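Local coordinates for protein alkaline phosphatase (Thermus thermophilus, PDB 7KWD) that probably hydrolyses phosphate monoesters, working as a homodimeric alkaline phosphatase with zinc and magnesium ions bound in each active site, at residues A[41-46]-A[462-467]; A[299-304]-A[310-315]; A[32-37]-A[440-445]. All coordinates share one frame; numbering follows the deposited sequence.

Contact 1 (A[41-46]-A[462-467])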
loop_
_atom_site.group_PDB
_atom_site.type_symbol
_atom_site.label_atom_id
_atom_site.label_comp_id
_atom_site.label_asym_id
_atom_site.label_seq_id
_atom_site.Cartn_x
_atom_site.Cartn_y
_atom_site.Cartn_z
ATOM N N LEU A 41 14.771 -24.547 3.533
ATOM C CA LEU A 41 13.766 -23.505 3.345
ATOM C C LEU A 41 13.946 -22.505 4.465
ATOM O O LEU A 41 13.914 -22.880 5.642
ATOM C CB LEU A 41 12.354 -24.089 3.392
ATOM C CG LEU A 41 11.200 -23.096 3.328
ATOM C CD1 LEU A 41 11.149 -22.445 1.962
ATOM C CD2 LEU A 41 9.904 -23.828 3.634
ATOM N N ILE A 42 14.097 -21.244 4.103
ATOM C CA ILE A 42 14.094 -20.137 5.059
ATOM C C ILE A 42 12.892 -19.281 4.728
ATOM O O ILE A 42 12.701 -18.916 3.555
ATOM C CB ILE A 42 15.389 -19.304 4.989
ATOM C CG1 ILE A 42 16.605 -20.218 5.140
ATOM C CG2 ILE A 42 15.369 -18.244 6.061
ATOM C CD1 ILE A 42 17.930 -19.560 4.904
ATOM N N VAL A 43 12.076 -18.978 5.732
ATOM C CA VAL A 43 10.918 -18.100 5.567
ATOM C C VAL A 43 11.137 -16.867 6.445
ATOM O O VAL A 43 11.202 -16.982 7.672
ATOM C CB VAL A 43 9.600 -18.803 5.935
ATOM C CG1 VAL A 43 8.407 -17.888 5.638
ATOM C CG2 VAL A 43 9.431 -20.166 5.203
ATOM N N PHE A 44 11.219 -15.699 5.823
ATOM C CA PHE A 44 11.509 -14.431 6.499
ATOM C C PHE A 44 10.209 -13.633 6.448
ATOM O O PHE A 44 9.825 -13.119 5.389
ATOM C CB PHE A 44 12.679 -13.719 5.824
ATOM C CG PHE A 44 13.194 -12.526 6.585
ATOM C CD1 PHE A 44 12.680 -12.138 7.788
ATOM C CD2 PHE A 44 14.211 -11.735 6.006
ATOM C CE1 PHE A 44 13.121 -11.017 8.451
ATOM C CE2 PHE A 44 14.699 -10.611 6.694
ATOM C CZ PHE A 44 14.148 -10.256 7.920
ATOM N N VAL A 45 9.518 -13.565 7.584
ATOM C CA VAL A 45 8.255 -12.830 7.677
ATOM C C VAL A 45 8.538 -11.416 8.168
ATOM O O VAL A 45 9.138 -11.231 9.229
ATOM C CB VAL A 45 7.269 -13.524 8.619
ATOM C CG1 VAL A 45 5.975 -12.701 8.710
ATOM C CG2 VAL A 45 7.019 -14.942 8.162
ATOM N N TYR A 46 8.091 -10.426 7.390
ATOM C CA TYR A 46 8.016 -9.034 7.813
ATOM C C TYR A 46 6.601 -8.809 8.350
ATOM O O TYR A 46 5.660 -8.604 7.595
ATOM C CB TYR A 46 8.307 -8.113 6.633
ATOM C CG TYR A 46 9.758 -7.895 6.233
ATOM C CD1 TYR A 46 10.572 -8.951 5.833
ATOM C CD2 TYR A 46 10.286 -6.609 6.155
ATOM C CE1 TYR A 46 11.866 -8.728 5.418
ATOM C CE2 TYR A 46 11.581 -6.375 5.725
ATOM C CZ TYR A 46 12.365 -7.434 5.364
ATOM O OH TYR A 46 13.661 -7.215 4.962
ATOM N N ARG A 462 1.501 -23.828 -0.386
ATOM C CA ARG A 462 1.803 -24.648 -1.556
ATOM C C ARG A 462 3.239 -24.478 -2.023
ATOM O O ARG A 462 3.896 -25.456 -2.411
ATOM C CB ARG A 462 0.829 -24.309 -2.686
ATOM C CG ARG A 462 -0.572 -24.703 -2.301
ATOM C CD ARG A 462 -1.549 -24.635 -3.454
ATOM N NE ARG A 462 -2.876 -24.510 -2.891
ATOM C CZ ARG A 462 -3.441 -23.340 -2.634
ATOM N NH1 ARG A 462 -2.793 -22.219 -2.935
ATOM N NH2 ARG A 462 -4.641 -23.299 -2.085
ATOM N N LEU A 463 3.755 -23.248 -1.989
ATOM C CA LEU A 463 5.135 -23.032 -2.393
ATOM C C LEU A 463 6.104 -23.736 -1.452
ATOM O O LEU A 463 7.098 -24.323 -1.891
ATOM C CB LEU A 463 5.451 -21.543 -2.426
ATOM C CG LEU A 463 4.636 -20.686 -3.383
ATOM C CD1 LEU A 463 4.986 -19.224 -3.106
ATOM C CD2 LEU A 463 4.922 -21.072 -4.775
ATOM N N MET A 464 5.855 -23.654 -0.150
ATOM C CA MET A 464 6.727 -24.357 0.784
ATOM C C MET A 464 6.680 -25.856 0.539
ATOM O O MET A 464 7.720 -26.539 0.582
ATOM C CB MET A 464 6.335 -24.048 2.220
ATOM C CG MET A 464 6.509 -22.598 2.567
ATOM S SD MET A 464 6.556 -22.279 4.333
ATOM C CE MET A 464 4.881 -22.641 4.840
ATOM N N GLY A 465 5.486 -26.387 0.293
ATOM C CA GLY A 465 5.361 -27.825 0.103
ATOM C C GLY A 465 6.019 -28.289 -1.181
ATOM O O GLY A 465 6.655 -29.339 -1.211
ATOM N N GLU A 466 5.849 -27.530 -2.260
ATOM C CA GLU A 466 6.522 -27.848 -3.506
ATOM C C GLU A 466 8.019 -27.833 -3.315
ATOM O O GLU A 466 8.709 -28.781 -3.690
ATOM C CB GLU A 466 6.151 -26.864 -4.615
ATOM C CG GLU A 466 7.043 -27.050 -5.846
ATOM C CD GLU A 466 6.633 -26.185 -7.047
ATOM O OE1 GLU A 466 5.864 -25.197 -6.870
ATOM O OE2 GLU A 466 7.125 -26.486 -8.165
ATOM N N ALA A 467 8.542 -26.750 -2.718
ATOM C CA ALA A 467 9.991 -26.615 -2.590
ATOM C C ALA A 467 10.613 -27.847 -1.950
ATOM O O ALA A 467 11.696 -28.274 -2.356
ATOM C CB ALA A 467 10.361 -25.375 -1.757
#
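M464 lays its side chain across the ends of L41 and V43, crossing each at about a right angle. On the strand side only two methyl groups do the touching. CD2 of L41 lies 3.8 Å from M464 SD and equally close to CG and CB, so it rests along the whole first half of the thioether chain. CG2 of V43 meets only the sulfur, with 3.7 Å between CG2 and M464 SD. M464 chi1 of -64° sets CG anti to the carbonyl carbon, and a near-extended chi2 of -162° carries SD on toward the strand. Residues 41-46 form an inner strand of the alpha/beta core of the phosphatase fold, parallel to its neighbours 265-271 and 310-325. Helix 459-468 packs on the face to which L41 and V43 point, while I42 packs on T310 and L312, and F44 on A293 and L300 of helix 283-306. The strand leads directly into D47, a ligand of the magnesium ion and of one zinc ion, and the V43 side chain is about 11 Å from the magnesium. With no hydrogen bond across the 142 Å² buried here, the contact rests on the fit of methyl groups against a polarisable thioether, not on directional bonding.

Contact 2 (A[299-304]-A[310-315])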
loop_
_atom_site.group_PDB
_atom_site.type_symbol
_atom_site.label_atom_id
_atom_site.label_comp_id
_atom_site.label_asym_id
_atom_site.label_seq_id
_atom_site.Cartn_x
_atom_site.Cartn_y
_atom_site.Cartn_z
ATOM N N LEU A 299 22.372 -11.190 5.306
ATOM C CA LEU A 299 22.858 -12.457 5.825
ATOM C C LEU A 299 22.202 -13.643 5.135
ATOM O O LEU A 299 22.864 -14.615 4.761
ATOM C CB LEU A 299 22.592 -12.517 7.324
ATOM C CG LEU A 299 23.748 -13.098 8.111
ATOM C CD1 LEU A 299 24.971 -12.193 7.966
ATOM C CD2 LEU A 299 23.283 -13.207 9.540
ATOM N N LEU A 300 20.872 -13.599 4.994
ATOM C CA LEU A 300 20.160 -14.746 4.455
ATOM C C LEU A 300 20.468 -14.938 2.981
ATOM O O LEU A 300 20.589 -16.072 2.520
ATOM C CB LEU A 300 18.659 -14.564 4.680
ATOM C CG LEU A 300 18.238 -14.534 6.149
ATOM C CD1 LEU A 300 16.725 -14.357 6.277
ATOM C CD2 LEU A 300 18.723 -15.791 6.909
ATOM N N THR A 301 20.561 -13.848 2.208
ATOM C CA THR A 301 20.846 -14.018 0.786
ATOM C C THR A 301 22.273 -14.522 0.585
ATOM O O THR A 301 22.524 -15.405 -0.242
ATOM C CB THR A 301 20.609 -12.724 0.011
ATOM O OG1 THR A 301 21.390 -11.656 0.550
ATOM C CG2 THR A 301 19.155 -12.366 0.041
ATOM N N ALA A 302 23.212 -14.032 1.382
ATOM C CA ALA A 302 24.577 -14.540 1.266
ATOM C C ALA A 302 24.625 -16.024 1.595
ATOM O O ALA A 302 25.333 -16.784 0.932
ATOM C CB ALA A 302 25.517 -13.737 2.162
ATOM N N PHE A 303 23.847 -16.469 2.587
ATOM C CA PHE A 303 23.738 -17.907 2.831
ATOM C C PHE A 303 23.156 -18.649 1.618
ATOM O O PHE A 303 23.663 -19.705 1.219
ATOM C CB PHE A 303 22.891 -18.190 4.069
ATOM C CG PHE A 303 22.848 -19.655 4.436
ATOM C CD1 PHE A 303 21.873 -20.483 3.905
ATOM C CD2 PHE A 303 23.799 -20.210 5.272
ATOM C CE1 PHE A 303 21.838 -21.824 4.209
ATOM C CE2 PHE A 303 23.767 -21.553 5.587
ATOM C CZ PHE A 303 22.787 -22.367 5.044
ATOM N N VAL A 304 22.090 -18.125 1.016
ATOM C CA VAL A 304 21.507 -18.832 -0.126
ATOM C C VAL A 304 22.502 -18.878 -1.287
ATOM O O VAL A 304 22.604 -19.883 -1.988
ATOM C CB VAL A 304 20.174 -18.184 -0.538
ATOM C CG1 VAL A 304 19.610 -18.840 -1.785
ATOM C CG2 VAL A 304 19.158 -18.314 0.605
ATOM N N THR A 310 18.917 -24.222 -1.132
ATOM C CA THR A 310 18.126 -23.505 -0.128
ATOM C C THR A 310 17.260 -22.451 -0.791
ATOM O O THR A 310 17.771 -21.627 -1.563
ATOM C CB THR A 310 19.034 -22.813 0.890
ATOM O OG1 THR A 310 19.893 -23.779 1.505
ATOM C CG2 THR A 310 18.201 -22.072 1.938
ATOM N N LEU A 311 15.971 -22.454 -0.454
ATOM C CA LEU A 311 15.044 -21.435 -0.927
ATOM C C LEU A 311 14.768 -20.418 0.174
ATOM O O LEU A 311 14.493 -20.795 1.315
ATOM C CB LEU A 311 13.733 -22.064 -1.392
ATOM C CG LEU A 311 12.654 -21.020 -1.706
ATOM C CD1 LEU A 311 13.054 -20.225 -2.944
ATOM C CD2 LEU A 311 11.314 -21.676 -1.934
ATOM N N LEU A 312 14.808 -19.133 -0.176
ATOM C CA LEU A 312 14.457 -18.070 0.741
ATOM C C LEU A 312 13.158 -17.438 0.274
ATOM O O LEU A 312 13.065 -16.943 -0.857
ATOM C CB LEU A 312 15.565 -17.015 0.850
ATOM C CG LEU A 312 15.130 -15.724 1.518
ATOM C CD1 LEU A 312 14.711 -15.966 2.968
ATOM C CD2 LEU A 312 16.225 -14.711 1.398
ATOM N N ILE A 313 12.150 -17.471 1.142
ATOM C CA ILE A 313 10.884 -16.777 0.929
ATOM C C ILE A 313 10.855 -15.577 1.861
ATOM O O ILE A 313 11.000 -15.749 3.074
ATOM C CB ILE A 313 9.672 -17.693 1.203
ATOM C CG1 ILE A 313 9.679 -18.889 0.265
ATOM C CG2 ILE A 313 8.368 -16.872 1.098
ATOM C CD1 ILE A 313 8.449 -19.800 0.401
ATOM N N VAL A 314 10.631 -14.384 1.311
ATOM C CA VAL A 314 10.471 -13.156 2.090
ATOM C C VAL A 314 9.047 -12.659 1.872
ATOM O O VAL A 314 8.631 -12.418 0.732
ATOM C CB VAL A 314 11.500 -12.089 1.699
ATOM C CG1 VAL A 314 11.432 -10.896 2.633
ATOM C CG2 VAL A 314 12.876 -12.690 1.737
ATOM N N VAL A 315 8.296 -12.509 2.958
ATOM C CA VAL A 315 6.871 -12.256 2.842
ATOM C C VAL A 315 6.412 -11.391 4.003
ATOM O O VAL A 315 6.871 -11.551 5.146
ATOM C CB VAL A 315 6.077 -13.577 2.808
ATOM C CG1 VAL A 315 6.171 -14.277 4.146
ATOM C CG2 VAL A 315 4.619 -13.331 2.384
#
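V304 wedges into the start of the strand, and here the two segments pack most tightly. Its CG1 stands 3.3 Å from the backbone O of T310, a van der Waals contact of a methyl group with a carbonyl, while CG2 turns to the side chains and lies 3.8 Å from L312 CB. Chi1 of 176° divides the work in this way, with CG1 anti to the backbone N and CG2 beside it. The CA atoms of V304 and T310 are 5.8 Å apart, the shortest such spacing across the contact. F303 closes the same end: T310 OG1 sits at the ring edge, near its plane, 3.9 Å from F303 CE1, and the hydroxyl has its hydrogen bond with N40 ND2. After helix 283-306 a short turn sends strand 310-325 back along it; the local axes make an angle of 155° and approach to 8.8 Å, a nearly antiparallel helix layered on a strand, as in the alpha/beta sandwich of this family. L300 and F303 also pack on helix 247-259. L312 is well buried, its CD2 in normal van der Waals contact 4.0 Å from T301 CG2 and 4.1 Å from L300 CB. Its CD1 lies 4.2 Å from L300 CD1, the two leucines crossing at about a right angle. The looser side is at T301, partly exposed and touching only through CG2; its OG1 is hydrogen-bonded to L297 O of its own helix. V314 makes no contact with 299-304; its side chain packs on Y46.

Contact 3 (A[32-37]-A[440-445])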
loop_
_atom_site.group_PDB
_atom_site.type_symbol
_atom_site.label_atom_id
_atom_site.label_comp_id
_atom_site.label_asym_id
_atom_site.label_seq_id
_atom_site.Cartn_x
_atom_site.Cartn_y
_atom_site.Cartn_z
ATOM N N PRO A 32 0.862 -20.363 -8.951
ATOM C CA PRO A 32 2.063 -20.588 -9.750
ATOM C C PRO A 32 3.032 -21.519 -9.055
ATOM O O PRO A 32 3.193 -21.490 -7.836
ATOM C CB PRO A 32 2.658 -19.177 -9.909
ATOM C CG PRO A 32 2.135 -18.439 -8.727
ATOM C CD PRO A 32 0.732 -18.952 -8.539
ATOM N N SER A 33 3.708 -22.315 -9.863
ATOM C CA SER A 33 4.660 -23.312 -9.421
ATOM C C SER A 33 6.050 -22.725 -9.365
ATOM O O SER A 33 6.400 -21.838 -10.153
ATOM C CB SER A 33 4.674 -24.504 -10.398
ATOM O OG SER A 33 3.491 -25.282 -10.253
ATOM N N LEU A 34 6.843 -23.235 -8.416
ATOM C CA LEU A 34 8.270 -22.936 -8.398
ATOM C C LEU A 34 8.991 -23.586 -9.567
ATOM O O LEU A 34 9.881 -22.976 -10.172
ATOM C CB LEU A 34 8.883 -23.431 -7.101
ATOM C CG LEU A 34 8.541 -22.712 -5.791
ATOM C CD1 LEU A 34 9.189 -23.490 -4.630
ATOM C CD2 LEU A 34 9.014 -21.245 -5.834
ATOM N N GLY A 35 8.655 -24.829 -9.874
ATOM C CA GLY A 35 9.414 -25.581 -10.858
ATOM C C GLY A 35 10.807 -25.981 -10.428
ATOM O O GLY A 35 11.599 -26.356 -11.274
ATOM N N ARG A 36 11.120 -25.897 -9.135
ATOM C CA ARG A 36 12.420 -26.254 -8.583
ATOM C C ARG A 36 12.181 -26.970 -7.264
ATOM O O ARG A 36 11.152 -26.795 -6.618
ATOM C CB ARG A 36 13.327 -25.045 -8.291
ATOM C CG ARG A 36 13.708 -24.227 -9.487
ATOM C CD ARG A 36 14.678 -24.958 -10.425
ATOM N NE ARG A 36 14.887 -24.190 -11.655
ATOM C CZ ARG A 36 15.668 -24.566 -12.667
ATOM N NH1 ARG A 36 16.326 -25.717 -12.610
ATOM N NH2 ARG A 36 15.789 -23.787 -13.740
ATOM N N ARG A 37 13.159 -27.771 -6.865
ATOM C CA ARG A 37 13.135 -28.465 -5.585
ATOM C C ARG A 37 14.351 -28.047 -4.773
ATOM O O ARG A 37 15.356 -27.601 -5.324
ATOM C CB ARG A 37 13.103 -29.950 -5.771
ATOM C CG ARG A 37 11.796 -30.441 -6.348
ATOM C CD ARG A 37 12.070 -31.635 -7.240
ATOM N NE ARG A 37 11.014 -31.985 -8.195
ATOM C CZ ARG A 37 10.314 -33.120 -8.156
ATOM N NH1 ARG A 37 10.516 -33.997 -7.179
ATOM N NH2 ARG A 37 9.404 -33.367 -9.078
ATOM N N LEU A 440 5.319 -10.526 -1.465
ATOM C CA LEU A 440 5.813 -11.902 -1.481
ATOM C C LEU A 440 6.987 -11.965 -2.448
ATOM O O LEU A 440 6.845 -11.578 -3.614
ATOM C CB LEU A 440 4.738 -12.886 -1.927
ATOM C CG LEU A 440 5.151 -14.310 -2.311
ATOM C CD1 LEU A 440 5.752 -15.128 -1.145
ATOM C CD2 LEU A 440 3.926 -15.014 -2.810
ATOM N N LEU A 441 8.114 -12.482 -1.971
ATOM C CA LEU A 441 9.362 -12.454 -2.730
ATOM C C LEU A 441 10.106 -13.770 -2.583
ATOM O O LEU A 441 10.227 -14.295 -1.476
ATOM C CB LEU A 441 10.257 -11.306 -2.248
ATOM C CG LEU A 441 11.764 -11.276 -2.528
ATOM C CD1 LEU A 441 12.010 -10.911 -3.959
ATOM C CD2 LEU A 441 12.404 -10.230 -1.630
ATOM N N LEU A 442 10.661 -14.253 -3.692
ATOM C CA LEU A 442 11.387 -15.515 -3.741
ATOM C C LEU A 442 12.845 -15.281 -4.095
ATOM O O LEU A 442 13.159 -14.611 -5.087
ATOM C CB LEU A 442 10.792 -16.464 -4.770
ATOM C CG LEU A 442 9.300 -16.761 -4.599
ATOM C CD1 LEU A 442 8.803 -17.645 -5.764
ATOM C CD2 LEU A 442 9.078 -17.437 -3.296
ATOM N N TYR A 443 13.740 -15.841 -3.302
ATOM C CA TYR A 443 15.172 -15.639 -3.518
ATOM C C TYR A 443 15.797 -17.021 -3.578
ATOM O O TYR A 443 15.946 -17.703 -2.551
ATOM C CB TYR A 443 15.804 -14.779 -2.428
ATOM C CG TYR A 443 17.255 -14.466 -2.721
ATOM C CD1 TYR A 443 18.270 -15.339 -2.350
ATOM C CD2 TYR A 443 17.610 -13.321 -3.408
ATOM C CE1 TYR A 443 19.598 -15.071 -2.647
ATOM C CE2 TYR A 443 18.933 -13.044 -3.686
ATOM C CZ TYR A 443 19.922 -13.917 -3.296
ATOM O OH TYR A 443 21.236 -13.611 -3.593
ATOM N N GLY A 444 16.148 -17.432 -4.769
ATOM C CA GLY A 444 16.673 -18.769 -4.959
ATOM C C GLY A 444 17.209 -18.937 -6.360
ATOM O O GLY A 444 17.053 -18.067 -7.229
ATOM N N GLN A 445 17.850 -20.093 -6.549
ATOM C CA GLN A 445 18.480 -20.420 -7.813
ATOM C C GLN A 445 17.432 -20.962 -8.762
ATOM O O GLN A 445 16.630 -21.827 -8.389
ATOM C CB GLN A 445 19.587 -21.455 -7.592
ATOM C CG GLN A 445 20.225 -21.983 -8.870
ATOM C CD GLN A 445 21.465 -22.830 -8.586
ATOM O OE1 GLN A 445 21.401 -24.066 -8.589
ATOM N NE2 GLN A 445 22.597 -22.163 -8.333
#
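The two backbones keep well apart, with CA atoms 9.3 Å from each other at L34 and L442 and 8.4 Å at R36 and Q445, so no main-chain pairing joins the loop to the strand and the contact is made by side chains, in one place against a backbone carbonyl. The inner half is a leucine pair. CD2 of L34 comes to 3.6 Å from CD1 of L442, the two chains meeting at a slant. L34 CB does not point at the strand, but with chi1 of -70° and an extended chi2 the end of the side chain swings over to it. G35, at a positive phi of 70°, turns the chain between this buried leucine and R36, which lies in the solvent-facing half. There the aliphatic part of R36 does the touching: its CG is 3.9 Å from Q445 O. The bend at chi2, -70°, carries the guanidinium aside, and Q445 O lies obliquely to it with no bond; R36 NE is instead hydrogen-bonded to G446 O, while Q445 O is taken by Y38 OH, both partners lying outside the two segments. The leucine half and the arginine half contribute about equally to the 114 Å² buried between the segments. Strand 438-443 runs antiparallel to both 80-84 and 310-325. Over it L34 also packs on L311 and on L463 and A467, which places the loop 32-37 in the angle between strand 310-325 and helix 459-468.

How the contacts relate
From the N terminus, loop 32-37 comes first and strand 40-46 follows at once. Contact 3 joins the loop to 440-445, closing a span of about 400 residues, and contact 1 joins the strand to 462-467; since their segments alternate along the chain, these two contacts cross. Contact 2 closes only a short turn between helix 283-306 and strand 310-325, and is nested inside both larger spans. The three meet on neighbouring strands: F44 N reaches I313 O at 2.8 Å between contacts 1 and 2, and Y443 N reaches L312 O between contacts 2 and 3. E466 adds bonds to L34 N and G35 N, joining helix 459-468 directly to the loop before the first strand.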